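Local atomic coordinates of isoprenyl transferase (Helicobacter pylori, PDB entry 2D2R), a protein that probably condenses isopentenyl diphosphate with allylic pyrophosphates, as a magnesium-dependent homodimeric prenyltransferase that makes undecaprenyl pyrophosphate. Residues A[15-20]-A[185-190]; A[190-195]-A[216-221]. All blocks are in the same frame, centred on the assembly; numbering follows the deposited sequence.

Contact 1. Residues A[15-20]-A[185-190]; sequences TLKHLA and EVDLLL
The strand segments 18-20 and 188-190 run parallel, their axes 5.0 Å apart at closest and 19° from aligned, with Leu19 paired to Leu188 and Ala20 to Leu189. Ala20 carries the ladder: its N donates to Leu188 O at 3.1 Å and its O receives Leu190 N at an almost straight 177°. Where the ladder starts, Asp187 stands in for backbone: its short side chain, CG beside its own N (chi1 -63°), lets OD2 accept Lys17 N at 2.8 Å, from above the carboxylate plane, and His18 N at 2.9 Å on the anti lone pair. Its own N returns a bond to His18 O, and a water links its OD1 to Thr15 O. Val186 CG2 lies over one face of the His18 ring, 3.8 Å from the centroid, a CH-pi contact; hydrogen bonds from ND1 to Pro184 O and between NE2 and Thr64 OG1 fix the ring's rotation. Leu19 CD1 presses on Leu188 CG at 3.5 Å, tighter than usual, the two side chains pointing the same way. On the other face the small Ala20 leaves Leu189 CD1 room to reach its CB. Two N-H groups on one carboxylate oxygen would probably favour ionised Asp187.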
loop_
_atom_site.group_PDB
_atom_site.type_symbol
_atom_site.label_atom_id
_atom_site.label_comp_id
_atom_site.label_asym_id
_atom_site.label_seq_id
_atom_site.Cartn_x
_atom_site.Cartn_y
_atom_site.Cartn_z
ATOM N N THR A 15 -13.106 -16.766 -0.420
ATOM C CA THR A 15 -11.897 -16.139 -0.942
ATOM C C THR A 15 -11.614 -14.927 -0.045
ATOM O O THR A 15 -10.472 -14.452 0.049
ATOM C CB THR A 15 -12.128 -15.673 -2.378
ATOM O OG1 THR A 15 -11.877 -16.766 -3.256
ATOM C CG2 THR A 15 -11.206 -14.518 -2.751
ATOM N N LEU A 16 -12.657 -14.438 0.616
ATOM C CA LEU A 16 -12.517 -13.304 1.496
ATOM C C LEU A 16 -12.316 -13.765 2.917
ATOM O O LEU A 16 -13.248 -14.219 3.568
ATOM C CB LEU A 16 -13.742 -12.418 1.420
ATOM C CG LEU A 16 -13.697 -11.194 2.334
ATOM C CD1 LEU A 16 -12.452 -10.389 2.004
ATOM C CD2 LEU A 16 -14.925 -10.353 2.176
ATOM N N LYS A 17 -11.091 -13.659 3.413
ATOM C CA LYS A 17 -10.811 -14.074 4.769
ATOM C C LYS A 17 -10.467 -12.912 5.692
ATOM O O LYS A 17 -10.885 -12.897 6.850
ATOM C CB LYS A 17 -9.674 -15.079 4.795
ATOM C CG LYS A 17 -10.011 -16.380 4.122
ATOM C CD LYS A 17 -8.860 -17.338 4.261
ATOM C CE LYS A 17 -9.211 -18.746 3.776
ATOM N NZ LYS A 17 -10.177 -19.478 4.671
ATOM N N HIS A 18 -9.725 -11.928 5.180
ATOM C CA HIS A 18 -9.305 -10.794 6.010
ATOM C C HIS A 18 -9.727 -9.497 5.334
ATOM O O HIS A 18 -9.276 -9.209 4.195
ATOM C CB HIS A 18 -7.768 -10.841 6.146
ATOM C CG HIS A 18 -7.196 -9.782 7.036
ATOM N ND1 HIS A 18 -5.854 -9.737 7.370
ATOM C CD2 HIS A 18 -7.779 -8.738 7.672
ATOM C CE1 HIS A 18 -5.641 -8.701 8.169
ATOM N NE2 HIS A 18 -6.791 -8.079 8.367
ATOM N N LEU A 19 -10.583 -8.730 6.016
ATOM C CA LEU A 19 -11.094 -7.451 5.543
ATOM C C LEU A 19 -10.469 -6.410 6.447
ATOM O O LEU A 19 -10.405 -6.605 7.660
ATOM C CB LEU A 19 -12.623 -7.388 5.654
ATOM C CG LEU A 19 -13.359 -6.038 5.496
ATOM C CD1 LEU A 19 -13.159 -5.453 4.082
ATOM C CD2 LEU A 19 -14.896 -6.223 5.742
ATOM N N ALA A 20 -9.998 -5.307 5.861
ATOM C CA ALA A 20 -9.358 -4.244 6.643
ATOM C C ALA A 20 -10.065 -2.952 6.289
ATOM O O ALA A 20 -10.412 -2.715 5.127
ATOM C CB ALA A 20 -7.866 -4.136 6.272
ATOM N N GLU A 185 -3.070 -12.650 5.170
ATOM C CA GLU A 185 -2.828 -11.373 4.536
ATOM C C GLU A 185 -4.176 -10.717 4.273
ATOM O O GLU A 185 -5.261 -11.349 4.347
ATOM C CB GLU A 185 -2.065 -11.542 3.197
ATOM C CG GLU A 185 -0.621 -12.046 3.350
ATOM C CD GLU A 185 0.290 -11.100 4.178
ATOM O OE1 GLU A 185 0.746 -10.055 3.656
ATOM O OE2 GLU A 185 0.577 -11.427 5.347
ATOM N N VAL A 186 -4.131 -9.428 3.973
ATOM C CA VAL A 186 -5.358 -8.718 3.690
ATOM C C VAL A 186 -5.921 -9.046 2.306
ATOM O O VAL A 186 -5.171 -8.981 1.311
ATOM C CB VAL A 186 -5.135 -7.211 3.786
ATOM C CG1 VAL A 186 -6.408 -6.499 3.334
ATOM C CG2 VAL A 186 -4.762 -6.843 5.195
ATOM N N ASP A 187 -7.215 -9.389 2.222
ATOM C CA ASP A 187 -7.813 -9.678 0.923
ATOM C C ASP A 187 -8.499 -8.482 0.282
ATOM O O ASP A 187 -8.542 -8.370 -0.948
ATOM C CB ASP A 187 -8.863 -10.780 1.012
ATOM C CG ASP A 187 -8.276 -12.093 1.447
ATOM O OD1 ASP A 187 -7.438 -12.649 0.709
ATOM O OD2 ASP A 187 -8.642 -12.564 2.557
ATOM N N LEU A 188 -9.055 -7.613 1.114
ATOM C CA LEU A 188 -9.793 -6.476 0.623
ATOM C C LEU A 188 -9.553 -5.371 1.630
ATOM O O LEU A 188 -9.773 -5.562 2.819
ATOM C CB LEU A 188 -11.297 -6.884 0.492
ATOM C CG LEU A 188 -12.538 -6.010 0.697
ATOM C CD1 LEU A 188 -12.346 -4.585 0.269
ATOM C CD2 LEU A 188 -13.766 -6.617 0.052
ATOM N N LEU A 189 -9.015 -4.245 1.168
ATOM C CA LEU A 189 -8.737 -3.080 2.027
ATOM C C LEU A 189 -9.724 -2.012 1.598
ATOM O O LEU A 189 -9.746 -1.578 0.446
ATOM C CB LEU A 189 -7.282 -2.581 1.829
ATOM C CG LEU A 189 -6.985 -1.262 2.546
ATOM C CD1 LEU A 189 -7.190 -1.451 4.070
ATOM C CD2 LEU A 189 -5.573 -0.842 2.290
ATOM N N LEU A 190 -10.606 -1.644 2.514
ATOM C CA LEU A 190 -11.637 -0.662 2.202
ATOM C C LEU A 190 -11.401 0.630 2.900
ATOM O O LEU A 190 -10.995 0.619 4.057
ATOM C CB LEU A 190 -13.000 -1.179 2.685
ATOM C CG LEU A 190 -14.158 -0.202 2.743
ATOM C CD1 LEU A 190 -14.588 0.094 1.292
ATOM C CD2 LEU A 190 -15.362 -0.899 3.569
HETATM O O HOH W 1 -8.204 -15.204 1.297
#

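Contact 2. Residues A[190-195]-A[216-221]; sequences LRTGGE and ILWPDF
One face of the Phe221 ring receives Thr192 CG2, which sits 4.3 Å from the ring centroid, a CH-pi contact; the same methyl meets the edge of the Trp218 indole near its plane, at CE3. In the cis-prenyltransferase (UPP synthase) fold, the C-terminal end of strand 188-191 thus meets the loop, with its 3-10 turn 218-220, that leads to helix 223-236. A residue with both a methyl and a hydroxyl suits the spot: Thr192 offers CG2 to the aromatics, while OG1, placed between the backbone N and the carbonyl carbon (chi1 63°), bonds to the backbone O of Asp24, a probable active-site residue. The Leu190 and Phe221 side chains point at each other, Leu190 CD2 coming within 3.6 Å of Phe221 CZ. The indole is held in turn by a bond from NE1 to Gly44 O, and the turn itself closes with Phe221 N donating to Trp218 O at 2.9 Å. Beyond Thr192 the chain turns at Gly193, which takes a positive phi, a backbone shape that comes easily to a residue without a side chain. Leu217 CD2 rests 3.9 Å from Gly193 CA. Gly193 N donates to Ile216 O at 2.9 Å, arriving 41° above the carbonyl plane.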
loop_
_atom_site.group_PDB
_atom_site.type_symbol
_atom_site.label_atom_id
_atom_site.label_comp_id
_atom_site.label_asym_id
_atom_site.label_seq_id
_atom_site.Cartn_x
_atom_site.Cartn_y
_atom_site.Cartn_z
ATOM N N LEU A 190 -10.606 -1.644 2.514
ATOM C CA LEU A 190 -11.637 -0.662 2.202
ATOM C C LEU A 190 -11.401 0.630 2.900
ATOM O O LEU A 190 -10.995 0.619 4.057
ATOM C CB LEU A 190 -13.000 -1.179 2.685
ATOM C CG LEU A 190 -14.158 -0.202 2.743
ATOM C CD1 LEU A 190 -14.588 0.094 1.292
ATOM C CD2 LEU A 190 -15.362 -0.899 3.569
ATOM N N ARG A 191 -11.636 1.739 2.207
ATOM C CA ARG A 191 -11.512 3.055 2.851
ATOM C C ARG A 191 -12.798 3.845 2.613
ATOM O O ARG A 191 -13.224 4.065 1.472
ATOM C CB ARG A 191 -10.300 3.868 2.338
ATOM C CG ARG A 191 -10.258 5.269 2.925
ATOM C CD ARG A 191 -8.914 5.952 2.829
ATOM N NE ARG A 191 -8.950 7.239 3.502
ATOM C CZ ARG A 191 -7.878 7.894 3.902
ATOM N NH1 ARG A 191 -6.664 7.359 3.648
ATOM N NH2 ARG A 191 -8.008 9.017 4.634
ATOM N N THR A 192 -13.442 4.245 3.725
ATOM C CA THR A 192 -14.659 5.015 3.641
ATOM C C THR A 192 -14.280 6.507 3.698
ATOM O O THR A 192 -13.091 6.858 3.863
ATOM C CB THR A 192 -15.596 4.654 4.870
ATOM O OG1 THR A 192 -14.927 5.022 6.071
ATOM C CG2 THR A 192 -15.875 3.126 4.904
ATOM N N GLY A 193 -15.273 7.378 3.512
ATOM C CA GLY A 193 -15.034 8.804 3.585
ATOM C C GLY A 193 -14.561 9.561 2.366
ATOM O O GLY A 193 -14.279 10.745 2.462
ATOM N N GLY A 194 -14.408 8.913 1.228
ATOM C CA GLY A 194 -14.059 9.716 0.066
ATOM C C GLY A 194 -12.613 9.835 -0.412
ATOM O O GLY A 194 -12.390 10.069 -1.602
ATOM N N GLU A 195 -11.649 9.707 0.496
ATOM C CA GLU A 195 -10.225 9.826 0.148
ATOM C C GLU A 195 -9.714 8.564 -0.486
ATOM O O GLU A 195 -10.210 7.486 -0.227
ATOM C CB GLU A 195 -9.374 10.113 1.374
ATOM C CG GLU A 195 -9.648 11.445 2.063
ATOM C CD GLU A 195 -9.656 12.641 1.116
ATOM O OE1 GLU A 195 -8.845 12.720 0.174
ATOM O OE2 GLU A 195 -10.471 13.538 1.325
ATOM N N ILE A 216 -19.150 7.222 1.090
ATOM C CA ILE A 216 -19.999 7.100 2.278
ATOM C C ILE A 216 -19.144 7.362 3.512
ATOM O O ILE A 216 -18.055 6.753 3.682
ATOM C CB ILE A 216 -20.604 5.710 2.377
ATOM C CG1 ILE A 216 -21.408 5.419 1.096
ATOM C CG2 ILE A 216 -21.473 5.632 3.657
ATOM C CD1 ILE A 216 -21.832 3.979 0.954
ATOM N N LEU A 217 -19.601 8.260 4.374
ATOM C CA LEU A 217 -18.848 8.557 5.586
ATOM C C LEU A 217 -18.974 7.361 6.520
ATOM O O LEU A 217 -19.971 6.624 6.424
ATOM C CB LEU A 217 -19.380 9.810 6.261
ATOM C CG LEU A 217 -19.270 11.076 5.425
ATOM C CD1 LEU A 217 -19.651 12.286 6.278
ATOM C CD2 LEU A 217 -17.832 11.250 4.897
ATOM N N TRP A 218 -18.017 7.170 7.433
ATOM C CA TRP A 218 -18.073 5.998 8.301
ATOM C C TRP A 218 -19.354 5.866 9.162
ATOM O O TRP A 218 -19.975 4.803 9.184
ATOM C CB TRP A 218 -16.819 5.915 9.195
ATOM C CG TRP A 218 -16.779 4.692 10.136
ATOM C CD1 TRP A 218 -16.799 4.723 11.494
ATOM C CD2 TRP A 218 -16.708 3.299 9.776
ATOM N NE1 TRP A 218 -16.746 3.445 12.012
ATOM C CE2 TRP A 218 -16.686 2.554 10.980
ATOM C CE3 TRP A 218 -16.653 2.609 8.552
ATOM C CZ2 TRP A 218 -16.610 1.156 11.006
ATOM C CZ3 TRP A 218 -16.576 1.208 8.576
ATOM C CH2 TRP A 218 -16.555 0.501 9.796
ATOM N N PRO A 219 -19.754 6.935 9.874
ATOM C CA PRO A 219 -20.975 6.839 10.701
ATOM C C PRO A 219 -22.238 6.497 9.911
ATOM O O PRO A 219 -23.249 6.150 10.507
ATOM C CB PRO A 219 -21.062 8.208 11.360
ATOM C CG PRO A 219 -19.619 8.602 11.514
ATOM C CD PRO A 219 -19.049 8.199 10.133
ATOM N N ASP A 220 -22.193 6.611 8.587
ATOM C CA ASP A 220 -23.348 6.290 7.740
ATOM C C ASP A 220 -23.224 4.915 7.087
ATOM O O ASP A 220 -24.135 4.467 6.384
ATOM C CB ASP A 220 -23.502 7.321 6.613
ATOM C CG ASP A 220 -23.899 8.681 7.120
ATOM O OD1 ASP A 220 -24.623 8.725 8.141
ATOM O OD2 ASP A 220 -23.506 9.705 6.511
ATOM N N PHE A 221 -22.092 4.253 7.327
ATOM C CA PHE A 221 -21.777 2.959 6.724
ATOM C C PHE A 221 -22.548 1.818 7.342
ATOM O O PHE A 221 -22.515 1.642 8.540
ATOM C CB PHE A 221 -20.267 2.684 6.852
ATOM C CG PHE A 221 -19.763 1.627 5.905
ATOM C CD1 PHE A 221 -19.794 1.840 4.545
ATOM C CD2 PHE A 221 -19.293 0.417 6.383
ATOM C CE1 PHE A 221 -19.368 0.864 3.648
ATOM C CE2 PHE A 221 -18.868 -0.572 5.506
ATOM C CZ PHE A 221 -18.913 -0.334 4.108
#

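In the fold
Strand 188-191 supplies one side of both contacts, which meet at Leu190 and have centres about 17 Å apart. Contact 1 is nearer the middle of the chain and joins two inner strands of the parallel sheet, so repeated backbone bonds dominate, with a carboxylate extending them at the entry. Contact 2 also is largely buried, but lies toward the C-terminal side of strand 188-191: a single backbone bond remains, and aromatic rings and methyl groups take over. The first pairs segments 165 residues apart; the second closes a short span around strand 210-213 and places the loop beside Asn26 and Trp29, probable substrate-binding residues, while Thr192 bonds to Asp24 O.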